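Local coordinates for CBS domain-containing protein CBSX2, chloroplastic (Arabidopsis thaliana, PDB 3SL7) that probably regulates the thioredoxin system of the chloroplast through its pair of CBS domains, acting as a redox regulator that modulates plant development, at residues 14-19 against 139-144; 18-23 against 41-46; 50-55 against 103-108; 110-115 against 135-140. One frame throughout, in Å; residues are numbered along the deposited sequence.

Contact 1 (14-19 against 139-144); sequences QNLHVV and GKLIGI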
loop_
_atom_site.group_PDB
_atom_site.type_symbol
_atom_site.label_atom_id
_atom_site.label_comp_id
_atom_site.label_asym_id
_atom_site.label_seq_id
_atom_site.Cartn_x
_atom_site.Cartn_y
_atom_site.Cartn_z
ATOM N N GLN A 14 16.835 -4.674 4.195
ATOM C CA GLN A 14 16.788 -3.626 5.213
ATOM C C GLN A 14 15.472 -2.863 5.203
ATOM O O GLN A 14 15.148 -2.171 6.165
ATOM C CB GLN A 14 17.974 -2.657 5.085
ATOM C CG GLN A 14 18.109 -1.989 3.723
ATOM C CD GLN A 14 19.112 -2.689 2.822
ATOM O OE1 GLN A 14 19.239 -3.916 2.840
ATOM N NE2 GLN A 14 19.840 -1.907 2.035
ATOM N N ASN A 15 14.709 -2.998 4.124
ATOM C CA ASN A 15 13.426 -2.311 4.034
ATOM C C ASN A 15 12.227 -3.242 4.184
ATOM O O ASN A 15 11.087 -2.831 3.984
ATOM C CB ASN A 15 13.349 -1.498 2.742
ATOM C CG ASN A 15 14.465 -0.475 2.641
ATOM O OD1 ASN A 15 15.179 -0.405 1.642
ATOM N ND2 ASN A 15 14.633 0.315 3.692
ATOM N N LEU A 16 12.486 -4.494 4.547
ATOM C CA LEU A 16 11.406 -5.449 4.770
ATOM C C LEU A 16 10.770 -5.218 6.126
ATOM O O LEU A 16 11.407 -4.697 7.046
ATOM C CB LEU A 16 11.901 -6.898 4.711
ATOM C CG LEU A 16 12.582 -7.285 3.401
ATOM C CD1 LEU A 16 13.118 -8.724 3.350
ATOM C CD2 LEU A 16 11.819 -6.862 2.157
ATOM N N HIS A 17 9.507 -5.611 6.232
ATOM C CA HIS A 17 8.821 -5.652 7.511
ATOM C C HIS A 17 8.366 -7.084 7.714
ATOM O O HIS A 17 7.535 -7.591 6.963
ATOM C CB HIS A 17 7.651 -4.678 7.490
ATOM C CG HIS A 17 7.999 -3.363 6.869
ATOM N ND1 HIS A 17 8.915 -2.496 7.430
ATOM C CD2 HIS A 17 7.591 -2.784 5.716
ATOM C CE1 HIS A 17 9.035 -1.429 6.662
ATOM N NE2 HIS A 17 8.243 -1.580 5.612
ATOM N N VAL A 18 8.946 -7.749 8.707
ATOM C CA VAL A 18 8.713 -9.169 8.889
ATOM C C VAL A 18 8.022 -9.425 10.209
ATOM O O VAL A 18 8.128 -8.624 11.137
ATOM C CB VAL A 18 10.026 -9.971 8.879
ATOM C CG1 VAL A 18 10.757 -9.805 7.533
ATOM C CG2 VAL A 18 10.917 -9.537 10.022
ATOM N N VAL A 19 7.297 -10.536 10.273
ATOM C CA VAL A 19 6.803 -11.068 11.542
ATOM C C VAL A 19 7.169 -12.541 11.605
ATOM O O VAL A 19 7.696 -13.096 10.639
ATOM C CB VAL A 19 5.279 -10.907 11.672
ATOM C CG1 VAL A 19 4.910 -9.425 11.760
ATOM C CG2 VAL A 19 4.580 -11.560 10.480
ATOM N N GLY A 139 17.299 -20.298 1.557
ATOM C CA GLY A 139 15.891 -20.054 1.831
ATOM C C GLY A 139 15.670 -18.899 2.789
ATOM O O GLY A 139 14.554 -18.673 3.247
ATOM N N LYS A 140 16.730 -18.156 3.087
ATOM C CA LYS A 140 16.622 -16.943 3.897
ATOM C C LYS A 140 16.010 -15.800 3.097
ATOM O O LYS A 140 16.338 -15.599 1.933
ATOM C CB LYS A 140 17.994 -16.497 4.411
ATOM C CG LYS A 140 18.767 -17.559 5.170
ATOM C CD LYS A 140 17.915 -18.215 6.242
ATOM C CE LYS A 140 18.755 -19.134 7.120
ATOM N NZ LYS A 140 19.808 -18.365 7.842
ATOM N N LEU A 141 15.125 -15.043 3.738
ATOM C CA LEU A 141 14.510 -13.886 3.111
ATOM C C LEU A 141 15.559 -12.806 2.884
ATOM O O LEU A 141 16.164 -12.332 3.839
ATOM C CB LEU A 141 13.430 -13.334 4.033
ATOM C CG LEU A 141 12.686 -12.125 3.497
ATOM C CD1 LEU A 141 11.996 -12.524 2.209
ATOM C CD2 LEU A 141 11.669 -11.633 4.537
ATOM N N ILE A 142 15.785 -12.416 1.633
ATOM C CA ILE A 142 16.793 -11.388 1.369
ATOM C C ILE A 142 16.181 -10.154 0.727
ATOM O O ILE A 142 16.818 -9.114 0.598
ATOM C CB ILE A 142 17.962 -11.913 0.511
ATOM C CG1 ILE A 142 17.457 -12.451 -0.827
ATOM C CG2 ILE A 142 18.735 -12.985 1.260
ATOM C CD1 ILE A 142 18.598 -12.815 -1.810
ATOM N N GLY A 143 14.920 -10.265 0.338
ATOM C CA GLY A 143 14.241 -9.126 -0.231
ATOM C C GLY A 143 12.820 -9.471 -0.590
ATOM O O GLY A 143 12.353 -10.583 -0.373
ATOM N N ILE A 144 12.125 -8.508 -1.163
ATOM C CA ILE A 144 10.812 -8.783 -1.682
ATOM C C ILE A 144 10.646 -8.020 -2.987
ATOM O O ILE A 144 11.167 -6.916 -3.139
ATOM C CB ILE A 144 9.700 -8.443 -0.622
ATOM C CG1 ILE A 144 8.358 -9.027 -1.029
ATOM C CG2 ILE A 144 9.568 -6.939 -0.395
ATOM C CD1 ILE A 144 7.392 -9.153 0.147
#
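This is an apolar contact between the two CBS domains of the pair. Leu16, in the loop after strand 11-12, packs against the start of strand 141-146. The two branches of Leu16 do different work. CD1 meets the end of Leu141 tip to tip, and its distance of 3.4 Å to Leu141 CG is a snug fit for two carbons. CD1 also rests on the backbone, 3.8 Å from Gly143 CA. CD2 turns to Ile144 and comes within 3.4 Å of its CG2, again a close fit. With chi1 at -179°, Leu141 swings its CG opposite the backbone N and out to Leu16. Its CD2 also touches Val18 CG1 at 3.6 Å, the two side chains lying alongside with their ends pointing opposite ways. Cut back to alanine, Leu16 would lose both branches, which is likely to leave a gap beside Leu141 and Ile144. Ile142 and Gly143 form a classic beta bulge opposite Val134 of strand 131-135. Leu141 also packs on Pro133 of that strand and on Pro41 of strand 39-43, while on the loop side Val19 leans on Leu31 of helix 25-35.

Contact 2 (18-23 against 41-46); sequences VVKPST and PVIDDN
Val18 lies over Ile43, its CG2 3.7 Å from Ile43 CD1. Val18 also crosses Pro41 at about a right angle, CG1 meeting Pro41 CG. The contact belongs to the first CBS domain. It joins the loop before helix 25-35 to strand 39-43 through a single backbone bridge, Val19 with Val42. Two backbone hydrogen bonds make the bridge. Val19 N donates to Pro41 O at 3.2 Å, and Ile43 N donates to Val19 O at 2.9 Å. Apolar side chains close in around it. Val19 CG2 meets Val42 CG2, and the other methyl of Val42, CG1, lies against Pro21, 3.6 Å from its CD. Val42 is held from elsewhere too, by Val50 of strand 49-54 and Val100 of helix 100-103.

After the bridge the loop makes a type I turn from Lys20 to Thr23. Thr23 OG1 accepts from Lys20 N at 2.8 Å, and Thr23 N bonds back to Lys20 O. Strand 39-43 runs into an Asx turn, in which Asp44 OD1 is met by Asn46 N from above the carboxylate plane.

A charged pair lies beyond the apolar patch. Lys20 stretches out fully, with every torsion past CG near 180°, and its CG passes over Ile43 O. The lysine chain crosses that of Asp45 at about a right angle and brings its ammonium to OD1. The salt bridge is 2.7 Å long from Lys20 NZ to Asp45 OD1, on the anti side and 32° out of the carboxylate plane.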
loop_
_atom_site.group_PDB
_atom_site.type_symbol
_atom_site.label_atom_id
_atom_site.label_comp_id
_atom_site.label_asym_id
_atom_site.label_seq_id
_atom_site.Cartn_x
_atom_site.Cartn_y
_atom_site.Cartn_z
ATOM N N VAL A 18 8.946 -7.749 8.707
ATOM C CA VAL A 18 8.713 -9.169 8.889
ATOM C C VAL A 18 8.022 -9.425 10.209
ATOM O O VAL A 18 8.128 -8.624 11.137
ATOM C CB VAL A 18 10.026 -9.971 8.879
ATOM C CG1 VAL A 18 10.757 -9.805 7.533
ATOM C CG2 VAL A 18 10.917 -9.537 10.022
ATOM N N VAL A 19 7.297 -10.536 10.273
ATOM C CA VAL A 19 6.803 -11.068 11.542
ATOM C C VAL A 19 7.169 -12.541 11.605
ATOM O O VAL A 19 7.696 -13.096 10.639
ATOM C CB VAL A 19 5.279 -10.907 11.672
ATOM C CG1 VAL A 19 4.910 -9.425 11.760
ATOM C CG2 VAL A 19 4.580 -11.560 10.480
ATOM N N LYS A 20 6.894 -13.175 12.738
ATOM C CA LYS A 20 7.128 -14.599 12.891
ATOM C C LYS A 20 5.803 -15.306 13.128
ATOM O O LYS A 20 4.807 -14.657 13.397
ATOM C CB LYS A 20 8.081 -14.843 14.051
ATOM C CG LYS A 20 9.375 -14.061 13.937
ATOM C CD LYS A 20 10.333 -14.452 15.041
ATOM C CE LYS A 20 11.642 -13.696 14.932
ATOM N NZ LYS A 20 12.554 -14.051 16.056
ATOM N N PRO A 21 5.783 -16.641 13.005
ATOM C CA PRO A 21 4.526 -17.356 13.225
ATOM C C PRO A 21 4.010 -17.110 14.645
ATOM O O PRO A 21 2.812 -17.189 14.891
ATOM C CB PRO A 21 4.922 -18.813 13.046
ATOM C CG PRO A 21 6.108 -18.742 12.058
ATOM C CD PRO A 21 6.856 -17.526 12.524
ATOM N N SER A 22 4.914 -16.781 15.561
ATOM C CA SER A 22 4.547 -16.553 16.958
ATOM C C SER A 22 4.113 -15.115 17.237
ATOM O O SER A 22 3.650 -14.793 18.329
ATOM C CB SER A 22 5.714 -16.928 17.872
ATOM O OG SER A 22 6.825 -16.074 17.660
ATOM N N THR A 23 4.269 -14.243 16.257
ATOM C CA THR A 23 3.870 -12.851 16.426
ATOM C C THR A 23 2.371 -12.804 16.667
ATOM O O THR A 23 1.610 -13.471 15.969
ATOM C CB THR A 23 4.206 -12.031 15.179
ATOM O OG1 THR A 23 5.616 -12.086 14.961
ATOM C CG2 THR A 23 3.791 -10.591 15.361
ATOM N N PRO A 41 5.958 -10.635 4.992
ATOM C CA PRO A 41 6.583 -11.952 4.956
ATOM C C PRO A 41 6.720 -12.460 6.376
ATOM O O PRO A 41 6.941 -11.678 7.304
ATOM C CB PRO A 41 7.972 -11.672 4.350
ATOM C CG PRO A 41 8.220 -10.233 4.586
ATOM C CD PRO A 41 6.882 -9.559 4.586
ATOM N N VAL A 42 6.568 -13.765 6.551
ATOM C CA VAL A 42 6.766 -14.373 7.852
ATOM C C VAL A 42 8.053 -15.182 7.828
ATOM O O VAL A 42 8.245 -16.024 6.949
ATOM C CB VAL A 42 5.582 -15.289 8.211
ATOM C CG1 VAL A 42 5.647 -15.710 9.683
ATOM C CG2 VAL A 42 4.241 -14.560 7.914
ATOM N N ILE A 43 8.937 -14.917 8.781
ATOM C CA ILE A 43 10.187 -15.650 8.898
ATOM C C ILE A 43 10.235 -16.393 10.224
ATOM O O ILE A 43 9.416 -16.134 11.110
ATOM C CB ILE A 43 11.394 -14.697 8.857
ATOM C CG1 ILE A 43 11.247 -13.625 9.948
ATOM C CG2 ILE A 43 11.504 -14.052 7.494
ATOM C CD1 ILE A 43 12.530 -12.883 10.251
ATOM N N ASP A 44 11.182 -17.320 10.363
ATOM C CA ASP A 44 11.456 -17.892 11.668
ATOM C C ASP A 44 12.631 -17.162 12.283
ATOM O O ASP A 44 13.131 -16.184 11.719
ATOM C CB ASP A 44 11.696 -19.402 11.609
ATOM C CG ASP A 44 12.965 -19.778 10.859
ATOM O OD1 ASP A 44 13.802 -18.889 10.576
ATOM O OD2 ASP A 44 13.136 -20.985 10.569
ATOM N N ASP A 45 13.079 -17.644 13.433
ATOM C CA ASP A 45 14.134 -16.982 14.190
ATOM C C ASP A 45 15.437 -16.793 13.396
ATOM O O ASP A 45 16.238 -15.910 13.709
ATOM C CB ASP A 45 14.385 -17.728 15.510
ATOM C CG ASP A 45 13.200 -17.638 16.474
ATOM O OD1 ASP A 45 12.382 -16.700 16.338
ATOM O OD2 ASP A 45 13.093 -18.499 17.374
ATOM N N ASN A 46 15.642 -17.609 12.364
ATOM C CA ASN A 46 16.871 -17.550 11.569
ATOM C C ASN A 46 16.684 -16.877 10.209
ATOM O O ASN A 46 17.524 -17.005 9.323
ATOM C CB ASN A 46 17.471 -18.948 11.372
ATOM C CG ASN A 46 17.700 -19.674 12.680
ATOM O OD1 ASN A 46 17.224 -20.793 12.866
ATOM N ND2 ASN A 46 18.428 -19.040 13.597
#

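Contact 3 (50-55 against 103-108); sequences VGVVSD and LMTPSP
Val52 and Pro108 lie alongside with their ends turned contrary ways, Val52 CG1 being 3.6 Å from Pro108 CG. CG2 of Val52 lies 4.0 Å from Thr105 CB. Val52 and Thr105 point to the same face of the sheet. Met104, a selenomethionine, packs on Val53 at its base and on Val50 at its end. Its CB sits against Val53 CB. With chi2 and chi3 near 180° the chain runs straight, which brings Met104 CE to 4.2 Å from Val50 CG2. Between these side chains Gly51 lets the strands come close. Gly51 CA is 4.0 Å from Pro106 CA, and a side chain there would run into Thr105 O and the selenium.

The backbones are antiparallel. Val52 and Thr105 form a hydrogen-bonded pair. Thr105 N donates to Val52 O at 2.8 Å and almost straight, with an N-H...O angle of 173°. Val52 N returns a bond to Thr105 O at 2.9 Å. Further along, Ser107 N donates to Val50 O at 3.2 Å. If Val52 were trimmed to alanine, Pro108 would probably lose part of its support, keeping Gly51, and Thr105 CB its methyl neighbour.

Val50 and Gly51 make a classic beta bulge opposite Val42 of strand 39-43. The antiparallel sheet runs in the order 39-43, 49-54, 105-106. A strand from one CBS motif added to the sheet of the other is the kind of join that unites a CBS pair.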
loop_
_atom_site.group_PDB
_atom_site.type_symbol
_atom_site.label_atom_id
_atom_site.label_comp_id
_atom_site.label_asym_id
_atom_site.label_seq_id
_atom_site.Cartn_x
_atom_site.Cartn_y
_atom_site.Cartn_z
ATOM N N VAL A 50 9.101 -18.489 5.976
ATOM C CA VAL A 50 8.198 -19.607 6.253
ATOM C C VAL A 50 6.774 -19.379 5.746
ATOM O O VAL A 50 5.983 -20.318 5.640
ATOM C CB VAL A 50 8.177 -19.971 7.750
ATOM C CG1 VAL A 50 9.589 -20.260 8.238
ATOM C CG2 VAL A 50 7.515 -18.858 8.578
ATOM N N GLY A 51 6.453 -18.133 5.424
ATOM C CA GLY A 51 5.124 -17.812 4.956
ATOM C C GLY A 51 4.934 -16.344 4.680
ATOM O O GLY A 51 5.868 -15.549 4.747
ATOM N N VAL A 52 3.706 -15.999 4.327
ATOM C CA VAL A 52 3.317 -14.617 4.121
ATOM C C VAL A 52 1.953 -14.449 4.770
ATOM O O VAL A 52 1.194 -15.413 4.896
ATOM C CB VAL A 52 3.225 -14.263 2.615
ATOM C CG1 VAL A 52 4.606 -14.423 1.937
ATOM C CG2 VAL A 52 2.194 -15.143 1.924
ATOM N N VAL A 53 1.642 -13.229 5.187
ATOM C CA VAL A 53 0.351 -12.966 5.829
ATOM C C VAL A 53 -0.105 -11.572 5.449
ATOM O O VAL A 53 0.713 -10.654 5.334
ATOM C CB VAL A 53 0.427 -13.140 7.370
ATOM C CG1 VAL A 53 1.300 -12.060 7.996
ATOM C CG2 VAL A 53 -0.979 -13.131 7.962
ATOM N N SER A 54 -1.403 -11.428 5.202
ATOM C CA SER A 54 -1.962 -10.166 4.758
ATOM C C SER A 54 -2.988 -9.621 5.715
ATOM O O SER A 54 -3.459 -10.342 6.595
ATOM C CB SER A 54 -2.632 -10.357 3.405
ATOM O OG SER A 54 -1.681 -10.772 2.452
ATOM N N ASP A 55 -3.353 -8.352 5.527
ATOM C CA ASP A 55 -4.433 -7.760 6.314
ATOM C C ASP A 55 -5.716 -8.594 6.200
ATOM O O ASP A 55 -6.412 -8.778 7.184
ATOM C CB ASP A 55 -4.691 -6.294 5.928
ATOM C CG ASP A 55 -4.742 -6.071 4.419
ATOM O OD1 ASP A 55 -4.818 -7.053 3.649
ATOM O OD2 ASP A 55 -4.716 -4.896 4.003
ATOM N N LEU A 103 -2.787 -18.001 10.794
ATOM C CA LEU A 103 -3.513 -17.289 9.741
ATOM C C LEU A 103 -2.701 -17.099 8.475
ATOM O O LEU A 103 -3.220 -16.655 7.453
ATOM C CB LEU A 103 -3.932 -15.917 10.245
ATOM C CG LEU A 103 -4.738 -15.920 11.551
ATOM C CD1 LEU A 103 -5.150 -14.509 11.912
ATOM C CD2 LEU A 103 -5.954 -16.817 11.415
HETATM N N MSE A 104 -1.420 -17.412 8.559
HETATM C CA MSE A 104 -0.518 -17.174 7.451
HETATM C C MSE A 104 -0.671 -18.206 6.332
HETATM O O MSE A 104 -1.312 -19.254 6.475
HETATM C CB MSE A 104 0.918 -17.169 7.950
HETATM C CG MSE A 104 1.458 -18.563 8.190
HETATM SE SE MSE A 104 3.304 -18.558 8.773
HETATM C CE MSE A 104 3.626 -20.466 8.901
ATOM N N THR A 105 -0.086 -17.879 5.194
ATOM C CA THR A 105 0.004 -18.800 4.084
ATOM C C THR A 105 1.428 -19.305 4.062
ATOM O O THR A 105 2.360 -18.531 3.853
ATOM C CB THR A 105 -0.320 -18.089 2.765
ATOM O OG1 THR A 105 -1.720 -17.783 2.740
ATOM C CG2 THR A 105 0.031 -18.981 1.585
ATOM N N PRO A 106 1.606 -20.606 4.312
ATOM C CA PRO A 106 2.945 -21.167 4.403
ATOM C C PRO A 106 3.497 -21.438 2.998
ATOM O O PRO A 106 2.718 -21.519 2.048
ATOM C CB PRO A 106 2.699 -22.481 5.122
ATOM C CG PRO A 106 1.359 -22.908 4.595
ATOM C CD PRO A 106 0.563 -21.642 4.417
ATOM N N SER A 107 4.812 -21.536 2.875
ATOM C CA SER A 107 5.409 -22.044 1.642
ATOM C C SER A 107 4.968 -21.227 0.426
ATOM O O SER A 107 4.498 -21.790 -0.561
ATOM C CB SER A 107 4.976 -23.502 1.476
ATOM O OG SER A 107 5.728 -24.139 0.463
ATOM N N PRO A 108 5.074 -19.888 0.511
ATOM C CA PRO A 108 4.589 -19.051 -0.593
ATOM C C PRO A 108 5.497 -19.176 -1.812
ATOM O O PRO A 108 6.586 -19.761 -1.713
ATOM C CB PRO A 108 4.661 -17.628 -0.011
ATOM C CG PRO A 108 5.744 -17.699 1.018
ATOM C CD PRO A 108 5.635 -19.084 1.615
#

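Contact 4 (110-115 against 135-140); sequences VVRDST and VDADGK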
loop_
_atom_site.group_PDB
_atom_site.type_symbol
_atom_site.label_atom_id
_atom_site.label_comp_id
_atom_site.label_asym_id
_atom_site.label_seq_id
_atom_site.Cartn_x
_atom_site.Cartn_y
_atom_site.Cartn_z
ATOM N N VAL A 110 8.197 -17.979 -4.167
ATOM C CA VAL A 110 9.347 -17.093 -4.034
ATOM C C VAL A 110 10.211 -17.060 -5.296
ATOM O O VAL A 110 10.106 -17.925 -6.174
ATOM C CB VAL A 110 10.258 -17.477 -2.848
ATOM C CG1 VAL A 110 9.453 -17.602 -1.542
ATOM C CG2 VAL A 110 11.020 -18.760 -3.151
ATOM N N VAL A 111 11.074 -16.054 -5.379
ATOM C CA VAL A 111 12.029 -15.979 -6.470
ATOM C C VAL A 111 13.414 -15.833 -5.870
ATOM O O VAL A 111 13.560 -15.723 -4.651
ATOM C CB VAL A 111 11.741 -14.788 -7.397
ATOM C CG1 VAL A 111 10.418 -14.990 -8.120
ATOM C CG2 VAL A 111 11.723 -13.495 -6.602
ATOM N N ARG A 112 14.427 -15.868 -6.731
ATOM C CA ARG A 112 15.805 -15.649 -6.320
ATOM C C ARG A 112 16.236 -14.287 -6.873
ATOM O O ARG A 112 15.562 -13.742 -7.740
ATOM C CB ARG A 112 16.653 -16.770 -6.909
ATOM C CG ARG A 112 16.061 -18.130 -6.568
ATOM C CD ARG A 112 16.262 -18.382 -5.103
ATOM N NE ARG A 112 17.684 -18.558 -4.921
ATOM C CZ ARG A 112 18.260 -19.746 -4.851
ATOM N NH1 ARG A 112 17.510 -20.847 -4.867
ATOM N NH2 ARG A 112 19.566 -19.818 -4.725
ATOM N N ASP A 113 17.350 -13.725 -6.403
ATOM C CA ASP A 113 17.773 -12.450 -6.982
ATOM C C ASP A 113 18.167 -12.593 -8.457
ATOM O O ASP A 113 18.137 -11.622 -9.214
ATOM C CB ASP A 113 18.896 -11.780 -6.172
ATOM C CG ASP A 113 20.123 -12.649 -6.011
ATOM O OD1 ASP A 113 20.339 -13.599 -6.805
ATOM O OD2 ASP A 113 20.887 -12.360 -5.073
ATOM N N SER A 114 18.512 -13.816 -8.860
ATOM C CA SER A 114 18.928 -14.104 -10.229
ATOM C C SER A 114 17.740 -14.342 -11.148
ATOM O O SER A 114 17.901 -14.452 -12.354
ATOM C CB SER A 114 19.823 -15.342 -10.252
ATOM O OG SER A 114 19.169 -16.420 -9.596
ATOM N N THR A 115 16.546 -14.424 -10.575
ATOM C CA THR A 115 15.353 -14.666 -11.372
ATOM C C THR A 115 15.165 -13.558 -12.390
ATOM O O THR A 115 15.308 -12.385 -12.072
ATOM C CB THR A 115 14.102 -14.778 -10.480
ATOM O OG1 THR A 115 14.254 -15.898 -9.609
ATOM C CG2 THR A 115 12.854 -14.980 -11.316
ATOM N N VAL A 135 14.444 -15.075 -1.869
ATOM C CA VAL A 135 15.275 -15.845 -0.968
ATOM C C VAL A 135 16.660 -16.137 -1.547
ATOM O O VAL A 135 16.887 -16.043 -2.759
ATOM C CB VAL A 135 14.587 -17.169 -0.577
ATOM C CG1 VAL A 135 13.237 -16.887 0.103
ATOM C CG2 VAL A 135 14.391 -18.043 -1.801
ATOM N N ASP A 136 17.588 -16.483 -0.665
ATOM C CA ASP A 136 18.901 -16.944 -1.076
ATOM C C ASP A 136 18.938 -18.459 -1.108
ATOM O O ASP A 136 17.913 -19.096 -0.950
ATOM C CB ASP A 136 19.988 -16.401 -0.153
ATOM C CG ASP A 136 19.894 -16.946 1.259
ATOM O OD1 ASP A 136 19.160 -17.932 1.520
ATOM O OD2 ASP A 136 20.581 -16.372 2.122
ATOM N N ALA A 137 20.127 -19.032 -1.304
ATOM C CA ALA A 137 20.245 -20.462 -1.563
ATOM C C ALA A 137 19.887 -21.259 -0.321
ATOM O O ALA A 137 19.600 -22.452 -0.396
ATOM C CB ALA A 137 21.661 -20.804 -2.029
ATOM N N ASP A 138 19.917 -20.575 0.818
ATOM C CA ASP A 138 19.525 -21.144 2.099
ATOM C C ASP A 138 18.072 -20.873 2.468
ATOM O O ASP A 138 17.662 -21.162 3.584
ATOM C CB ASP A 138 20.393 -20.566 3.202
ATOM C CG ASP A 138 21.737 -21.211 3.263
ATOM O OD1 ASP A 138 21.800 -22.431 3.000
ATOM O OD2 ASP A 138 22.721 -20.498 3.555
ATOM N N GLY A 139 17.299 -20.298 1.557
ATOM C CA GLY A 139 15.891 -20.054 1.831
ATOM C C GLY A 139 15.670 -18.899 2.789
ATOM O O GLY A 139 14.554 -18.673 3.247
ATOM N N LYS A 140 16.730 -18.156 3.087
ATOM C CA LYS A 140 16.622 -16.943 3.897
ATOM C C LYS A 140 16.010 -15.800 3.097
ATOM O O LYS A 140 16.338 -15.599 1.933
ATOM C CB LYS A 140 17.994 -16.497 4.411
ATOM C CG LYS A 140 18.767 -17.559 5.170
ATOM C CD LYS A 140 17.915 -18.215 6.242
ATOM C CE LYS A 140 18.755 -19.134 7.120
ATOM N NZ LYS A 140 19.808 -18.365 7.842
HETATM O O HOH W 1 18.789 -15.258 -4.479
#
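The two segments meet side by side with Arg112 nearest Val135, their CA atoms 5.4 Å apart. One direct backbone hydrogen bond joins them, from Val135 N to Val111 O at 3.0 Å. A water continues the link. It accepts from Asp113 N and donates to Val135 O at 2.7 Å. Each segment then bends into a type I turn, Arg112 to Thr115 on one side and Asp136 to Gly139 on the other. In the first, Thr115 OG1 accepts from Arg112 N. Just past the second turn, Lys140 N donates to Asp136 OD1 at 2.9 Å, from above the carboxylate plane.

Val135 is the buried centre of the side-chain contact. Its CG2 meets Val110 CG2 at 3.7 Å, the two valines crossing at about a right angle. Leu49 of strand 49-54 packs on both. Arg112 runs aslant over Val135, its CD 3.8 Å from Val135 CG2. Bends at chi2 (-71°) and chi3 (-69°) fold the arginine back over the second turn. There Asp136 O lies over the centre of one guanidinium face, and NH2 comes 3.3 Å from Ala137 CA. The same water sits at the guanidinium edge, in its plane.

Arg112 therefore holds to this turn by laying its guanidinium face over the backbone and not through a salt bridge, since its NH2 stays 6.5 Å from Asp136 OD1. The carbonyl oxygen of Asp136 over the face would probably favour the positive charge, while the water gives Val135 O a hydrogen-bond partner.

Contacts 1 and 2 start from the same loop, 14-23, and share Val18 and Val19; their centres are 10 Å apart. Contact 2 closes first along the chain and stays within the first CBS domain. Contact 3 follows, 10 Å from contact 2, and strands 39-43 and 49-54 place both on the three-stranded antiparallel sheet. Contact 4 lies within the second CBS domain, about 17 Å from contacts 2 and 3 between centres. It shares Gly139 and Lys140 with contact 1, and both reach the mixed sheet of strands 131-135 and 141-146. Contacts 1 and 3 each tie one domain to the other, so the two CBS motifs form one compact unit.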